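Local structure of tannase (Lactobacillus plantarum, 3WA7) at residues A[34-45]-A[135-143]. The protein hydrolyses the galloyl ester bonds of tannins, acting as a tannase of the alpha/beta-hydrolase fold. Sequence-based numbering, arbitrary orientation.
Sequences YVQHPVAAIQVL and DMKAAIRYV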
ATOM      1  N   TYR A  34     -19.450  11.037  -1.735  1.00 10.83           N
ATOM      2  CA  TYR A  34     -18.508  12.016  -1.205  1.00  9.60           C
ATOM      3  C   TYR A  34     -18.031  13.108  -2.163  1.00 10.39           C
ATOM      4  O   TYR A  34     -17.199  13.939  -1.793  1.00  9.38           O
ATOM      5  CB  TYR A  34     -17.320  11.307  -0.532  1.00  8.70           C
ATOM      6  CG  TYR A  34     -16.538  10.357  -1.406  1.00  7.82           C
ATOM      7  CD1 TYR A  34     -15.622  10.832  -2.343  1.00  8.28           C
ATOM      8  CD2 TYR A  34     -16.696   8.976  -1.278  1.00  6.76           C
ATOM      9  CE1 TYR A  34     -14.877   9.953  -3.132  1.00  9.86           C
ATOM     10  CE2 TYR A  34     -15.959   8.090  -2.060  1.00  7.92           C
ATOM     11  CZ  TYR A  34     -15.051   8.585  -2.984  1.00  7.74           C
ATOM     12  OH  TYR A  34     -14.315   7.714  -3.760  1.00 10.24           O
ATOM     13  N   VAL A  35     -18.555  13.100  -3.387  1.00  8.97           N
ATOM     14  CA  VAL A  35     -18.247  14.142  -4.370  1.00 10.46           C
ATOM     15  C   VAL A  35     -19.578  14.543  -5.000  1.00 12.08           C
ATOM     16  O   VAL A  35     -20.517  13.744  -5.036  1.00 11.42           O
ATOM     17  CB  VAL A  35     -17.276  13.671  -5.495  1.00 10.56           C
ATOM     18  CG1 VAL A  35     -15.906  13.360  -4.907  1.00 10.80           C
ATOM     19  CG2 VAL A  35     -17.845  12.470  -6.223  1.00 10.57           C
ATOM     20  N   GLN A  36     -19.665  15.779  -5.483  1.00 13.83           N
ATOM     21  CA  GLN A  36     -20.896  16.273  -6.093  1.00 15.66           C
ATOM     22  C   GLN A  36     -21.179  15.678  -7.466  1.00 16.05           C
ATOM     23  O   GLN A  36     -22.339  15.487  -7.843  1.00 16.60           O
ATOM     24  CB  GLN A  36     -20.852  17.796  -6.220  1.00 17.85           C
ATOM     25  CG  GLN A  36     -20.784  18.534  -4.901  1.00 23.35           C
ATOM     26  CD  GLN A  36     -20.818  20.036  -5.084  1.00 27.74           C
ATOM     27  OE1 GLN A  36     -21.768  20.584  -5.646  1.00 30.17           O
ATOM     28  NE2 GLN A  36     -19.778  20.713  -4.612  1.00 30.54           N
ATOM     29  N   HIS A  37     -20.123  15.385  -8.220  1.00 15.07           N
ATOM     30  CA  HIS A  37     -20.292  14.833  -9.556  1.00 15.22           C
ATOM     31  C   HIS A  37     -19.540  13.521  -9.755  1.00 15.23           C
ATOM     32  O   HIS A  37     -18.543  13.466 -10.478  1.00 14.74           O
ATOM     33  CB  HIS A  37     -19.836  15.863 -10.594  1.00 16.59           C
ATOM     34  CG  HIS A  37     -20.367  17.241 -10.343  1.00 18.17           C
ATOM     35  ND1 HIS A  37     -19.557  18.297  -9.980  1.00 19.08           N
ATOM     36  CD2 HIS A  37     -21.631  17.726 -10.363  1.00 17.49           C
ATOM     37  CE1 HIS A  37     -20.300  19.373  -9.788  1.00 18.45           C
ATOM     38  NE2 HIS A  37     -21.562  19.053 -10.012  1.00 18.35           N
ATOM     39  N   PRO A  38     -20.013  12.440  -9.113  1.00 14.96           N
ATOM     40  CA  PRO A  38     -19.371  11.131  -9.237  1.00 14.86           C
ATOM     41  C   PRO A  38     -19.530  10.555 -10.641  1.00 15.04           C
ATOM     42  O   PRO A  38     -20.516  10.831 -11.324  1.00 16.09           O
ATOM     43  CB  PRO A  38     -20.092  10.295  -8.184  1.00 15.17           C
ATOM     44  CG  PRO A  38     -21.477  10.879  -8.199  1.00 15.64           C
ATOM     45  CD  PRO A  38     -21.190  12.366  -8.228  1.00 14.81           C
ATOM     46  N   VAL A  39     -18.560   9.753 -11.067  1.00 14.62           N
ATOM     47  CA  VAL A  39     -18.606   9.138 -12.389  1.00 14.03           C
ATOM     48  C   VAL A  39     -18.779   7.626 -12.294  1.00 13.36           C
ATOM     49  O   VAL A  39     -18.965   6.949 -13.305  1.00 14.88           O
ATOM     50  CB  VAL A  39     -17.320   9.444 -13.189  1.00 15.93           C
ATOM     51  CG1 VAL A  39     -17.223  10.938 -13.457  1.00 15.10           C
ATOM     52  CG2 VAL A  39     -16.094   8.964 -12.416  1.00 15.38           C
ATOM     53  N   ALA A  40     -18.720   7.099 -11.075  1.00 12.82           N
ATOM     54  CA  ALA A  40     -18.866   5.668 -10.850  1.00 11.95           C
ATOM     55  C   ALA A  40     -19.590   5.402  -9.535  1.00 11.48           C
ATOM     56  O   ALA A  40     -19.412   6.127  -8.563  1.00  9.63           O
ATOM     57  CB  ALA A  40     -17.496   4.999 -10.840  1.00 12.65           C
ATOM     58  N   ALA A  41     -20.396   4.346  -9.514  1.00 12.47           N
ATOM     59  CA  ALA A  41     -21.173   3.988  -8.330  1.00 12.95           C
ATOM     60  C   ALA A  41     -20.321   3.676  -7.106  1.00 12.18           C
ATOM     61  O   ALA A  41     -20.757   3.876  -5.974  1.00 13.23           O
ATOM     62  CB  ALA A  41     -22.079   2.800  -8.647  1.00 13.41           C
ATOM     63  N   ILE A  42     -19.104   3.195  -7.332  1.00 12.05           N
ATOM     64  CA  ILE A  42     -18.215   2.837  -6.234  1.00 11.33           C
ATOM     65  C   ILE A  42     -17.782   4.039  -5.392  1.00 10.57           C
ATOM     66  O   ILE A  42     -17.298   3.873  -4.269  1.00 11.34           O
ATOM     67  CB  ILE A  42     -16.959   2.106  -6.769  1.00 10.24           C
ATOM     68  CG1 ILE A  42     -16.247   1.386  -5.621  1.00 11.92           C
ATOM     69  CG2 ILE A  42     -16.022   3.102  -7.451  1.00 10.72           C
ATOM     70  CD1 ILE A  42     -15.117   0.478  -6.075  1.00  9.93           C
ATOM     71  N   GLN A  43     -17.972   5.246  -5.923  1.00  9.46           N
ATOM     72  CA  GLN A  43     -17.577   6.463  -5.221  1.00  8.42           C
ATOM     73  C   GLN A  43     -18.506   6.891  -4.085  1.00  9.44           C
ATOM     74  O   GLN A  43     -19.165   7.931  -4.155  1.00  9.63           O
ATOM     75  CB  GLN A  43     -17.409   7.620  -6.215  1.00  9.80           C
ATOM     76  CG  GLN A  43     -16.256   7.430  -7.194  1.00 10.41           C
ATOM     77  CD  GLN A  43     -16.145   8.569  -8.187  1.00 11.31           C
ATOM     78  OE1 GLN A  43     -17.050   8.794  -8.992  1.00 13.65           O
ATOM     79  NE2 GLN A  43     -15.038   9.299  -8.131  1.00 10.05           N
ATOM     80  N   VAL A  44     -18.548   6.071  -3.040  1.00  9.43           N
ATOM     81  CA  VAL A  44     -19.346   6.347  -1.852  1.00  8.71           C
ATOM     82  C   VAL A  44     -18.497   5.905  -0.672  1.00  7.83           C
ATOM     83  O   VAL A  44     -17.519   5.175  -0.846  1.00  6.83           O
ATOM     84  CB  VAL A  44     -20.683   5.555  -1.830  1.00  9.84           C
ATOM     85  CG1 VAL A  44     -21.586   6.025  -2.961  1.00 11.03           C
ATOM     86  CG2 VAL A  44     -20.417   4.057  -1.930  1.00  9.37           C
ATOM     87  N   LEU A  45     -18.843   6.361   0.522  1.00  7.71           N
ATOM     88  CA  LEU A  45     -18.089   5.963   1.702  1.00  7.69           C
ATOM     89  C   LEU A  45     -19.032   5.580   2.830  1.00  7.56           C
ATOM     90  O   LEU A  45     -20.212   5.949   2.822  1.00  6.86           O
ATOM     91  CB  LEU A  45     -17.131   7.088   2.137  1.00  8.49           C
ATOM     92  CG  LEU A  45     -17.641   8.492   2.485  1.00  8.73           C
ATOM     93  CD1 LEU A  45     -18.325   8.486   3.844  1.00  9.48           C
ATOM     94  CD2 LEU A  45     -16.466   9.462   2.513  1.00  9.16           C
ATOM     95  N   ASP A 135      -9.657   9.724  -5.691  1.00  4.30           N
ATOM     96  CA  ASP A 135     -10.786   9.297  -4.862  1.00  6.18           C
ATOM     97  C   ASP A 135     -10.421   9.265  -3.381  1.00  5.68           C
ATOM     98  O   ASP A 135     -11.220   9.661  -2.537  1.00  5.63           O
ATOM     99  CB  ASP A 135     -11.295   7.915  -5.283  1.00  7.42           C
ATOM    100  CG  ASP A 135     -12.175   7.967  -6.519  1.00  8.56           C
ATOM    101  OD1 ASP A 135     -12.588   9.077  -6.921  1.00  8.17           O
ATOM    102  OD2 ASP A 135     -12.464   6.892  -7.082  1.00  7.01           O
HETATM  103  N   MSE A 136      -9.221   8.788  -3.063  1.00  5.69           N
HETATM  104  CA  MSE A 136      -8.796   8.741  -1.667  1.00  5.03           C
HETATM  105  C   MSE A 136      -8.763  10.165  -1.110  1.00  4.20           C
HETATM  106  O   MSE A 136      -9.199  10.416   0.014  1.00  3.83           O
HETATM  107  CB  MSE A 136      -7.410   8.100  -1.551  1.00  6.42           C
HETATM  108  CG  MSE A 136      -6.985   7.792  -0.120  1.00  7.23           C
HETATM  109 SE   MSE A 136      -8.083   6.427   0.717  1.00 15.29          SE
HETATM  110  CE  MSE A 136      -9.154   7.551   1.876  1.00  8.00           C
ATOM    111  N   LYS A 137      -8.263  11.101  -1.911  1.00  4.82           N
ATOM    112  CA  LYS A 137      -8.182  12.494  -1.486  1.00  5.11           C
ATOM    113  C   LYS A 137      -9.567  13.119  -1.352  1.00  5.61           C
ATOM    114  O   LYS A 137      -9.814  13.898  -0.428  1.00  5.73           O
ATOM    115  CB  LYS A 137      -7.334  13.304  -2.473  1.00  4.66           C
ATOM    116  CG  LYS A 137      -5.831  13.071  -2.342  1.00  3.95           C
ATOM    117  CD  LYS A 137      -5.062  13.666  -3.524  1.00  3.82           C
ATOM    118  CE  LYS A 137      -3.551  13.578  -3.305  1.00  5.54           C
ATOM    119  NZ  LYS A 137      -3.112  14.449  -2.179  1.00  6.90           N
ATOM    120  N   ALA A 138     -10.467  12.788  -2.274  1.00  5.18           N
ATOM    121  CA  ALA A 138     -11.823  13.327  -2.219  1.00  5.48           C
ATOM    122  C   ALA A 138     -12.496  12.856  -0.935  1.00  5.57           C
ATOM    123  O   ALA A 138     -13.204  13.621  -0.279  1.00  7.12           O
ATOM    124  CB  ALA A 138     -12.630  12.868  -3.429  1.00  5.75           C
ATOM    125  N   ALA A 139     -12.275  11.593  -0.581  1.00  5.23           N
ATOM    126  CA  ALA A 139     -12.862  11.038   0.635  1.00  5.24           C
ATOM    127  C   ALA A 139     -12.292  11.748   1.859  1.00  5.12           C
ATOM    128  O   ALA A 139     -13.018  12.056   2.802  1.00  5.95           O
ATOM    129  CB  ALA A 139     -12.590   9.541   0.718  1.00  6.69           C
ATOM    130  N   ILE A 140     -10.987  12.001   1.848  1.00  4.60           N
ATOM    131  CA  ILE A 140     -10.352  12.702   2.954  1.00  4.40           C
ATOM    132  C   ILE A 140     -10.917  14.121   3.054  1.00  6.49           C
ATOM    133  O   ILE A 140     -11.210  14.602   4.148  1.00  8.83           O
ATOM    134  CB  ILE A 140      -8.824  12.769   2.768  1.00  3.97           C
ATOM    135  CG1 ILE A 140      -8.251  11.352   2.824  1.00  3.53           C
ATOM    136  CG2 ILE A 140      -8.196  13.666   3.844  1.00  4.71           C
ATOM    137  CD1 ILE A 140      -6.780  11.256   2.415  1.00  4.85           C
ATOM    138  N   ARG A 141     -11.080  14.794   1.917  1.00  6.64           N
ATOM    139  CA  ARG A 141     -11.630  16.149   1.941  1.00  6.50           C
ATOM    140  C   ARG A 141     -13.049  16.145   2.500  1.00  6.61           C
ATOM    141  O   ARG A 141     -13.431  17.056   3.232  1.00  8.20           O
ATOM    142  CB  ARG A 141     -11.616  16.772   0.542  1.00  6.76           C
ATOM    143  CG  ARG A 141     -10.212  16.968   0.016  1.00  6.97           C
ATOM    144  CD  ARG A 141     -10.158  17.844  -1.220  1.00  9.07           C
ATOM    145  NE  ARG A 141      -8.765  18.130  -1.541  1.00  9.66           N
ATOM    146  CZ  ARG A 141      -8.358  19.078  -2.376  1.00 10.51           C
ATOM    147  NH1 ARG A 141      -9.239  19.853  -2.995  1.00 12.39           N
ATOM    148  NH2 ARG A 141      -7.059  19.255  -2.581  1.00 12.28           N
ATOM    149  N   TYR A 142     -13.826  15.121   2.160  1.00  7.14           N
ATOM    150  CA  TYR A 142     -15.195  15.017   2.660  1.00  8.09           C
ATOM    151  C   TYR A 142     -15.166  14.952   4.186  1.00  8.09           C
ATOM    152  O   TYR A 142     -15.922  15.645   4.864  1.00  7.83           O
ATOM    153  CB  TYR A 142     -15.882  13.757   2.124  1.00  8.18           C
ATOM    154  CG  TYR A 142     -17.291  13.586   2.651  1.00  8.58           C
ATOM    155  CD1 TYR A 142     -18.372  14.211   2.025  1.00  9.47           C
ATOM    156  CD2 TYR A 142     -17.533  12.857   3.817  1.00  8.67           C
ATOM    157  CE1 TYR A 142     -19.660  14.118   2.553  1.00  9.51           C
ATOM    158  CE2 TYR A 142     -18.816  12.760   4.353  1.00 10.10           C
ATOM    159  CZ  TYR A 142     -19.871  13.394   3.717  1.00  8.75           C
ATOM    160  OH  TYR A 142     -21.130  13.319   4.261  1.00  8.98           O
ATOM    161  N   VAL A 143     -14.288  14.109   4.716  1.00  7.34           N
ATOM    162  CA  VAL A 143     -14.163  13.949   6.161  1.00  7.10           C
ATOM    163  C   VAL A 143     -13.751  15.245   6.848  1.00  8.29           C
ATOM    164  O   VAL A 143     -14.399  15.682   7.803  1.00  9.43           O
ATOM    165  CB  VAL A 143     -13.135  12.847   6.508  1.00  5.17           C
ATOM    166  CG1 VAL A 143     -12.831  12.855   8.006  1.00  5.78           C
ATOM    167  CG2 VAL A 143     -13.678  11.489   6.096  1.00  5.19           C
TER
HETATM  168  O   HOH W   1     -14.961  15.400  -1.364  1.00 10.28           O
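The amide of Gln-43 is engaged at both ends: its NE2 donates a hydrogen bond across the contact to OD1 of Asp-135 (2.7 Å), while its OE1 accepts hydrogen bonds from the backbone N of Val-39 and Ala-40. The first of those, from Val-39 N at 2.7 Å, approaches nearly in line with the C=O bond. The Asp-135 bond leaves nearly in the amide plane and meets the syn side of OD1, 27° out of the carboxylate plane. One amide therefore ties the loop to itself and to the helix, and the other carboxylate oxygen, OD2, forms a salt bridge with Arg-114.

Beside this pair stands the ring of Tyr-34, its plane nearly perpendicular to the carboxylate. CG of Tyr-34 sits between its backbone N and carbonyl carbon (chi1 58°), which lays the ring along the helix: Ala-139 CA sits over one face, Ala-138 CB comes to the edge 3.7 Å from CE1, and OH passes Asp-135 CB to hydrogen-bond with Gly-112 O. Val-35 CG1 presses on the same Ala-138 methyl at 3.6 Å, and a water donates to both Tyr-34 O and Ala-138 O. Farther along, Leu-45 CD2 rests 3.8 Å from Tyr-142 CD2.

The connection between antiparallel strands 22-33 and 44-50 thus packs against helix 131-145 of the alpha/beta-hydrolase fold, with helix 182-188 touching Val-35 and Ala-138 and strand 107-111 lying against Leu-45 and Ala-139.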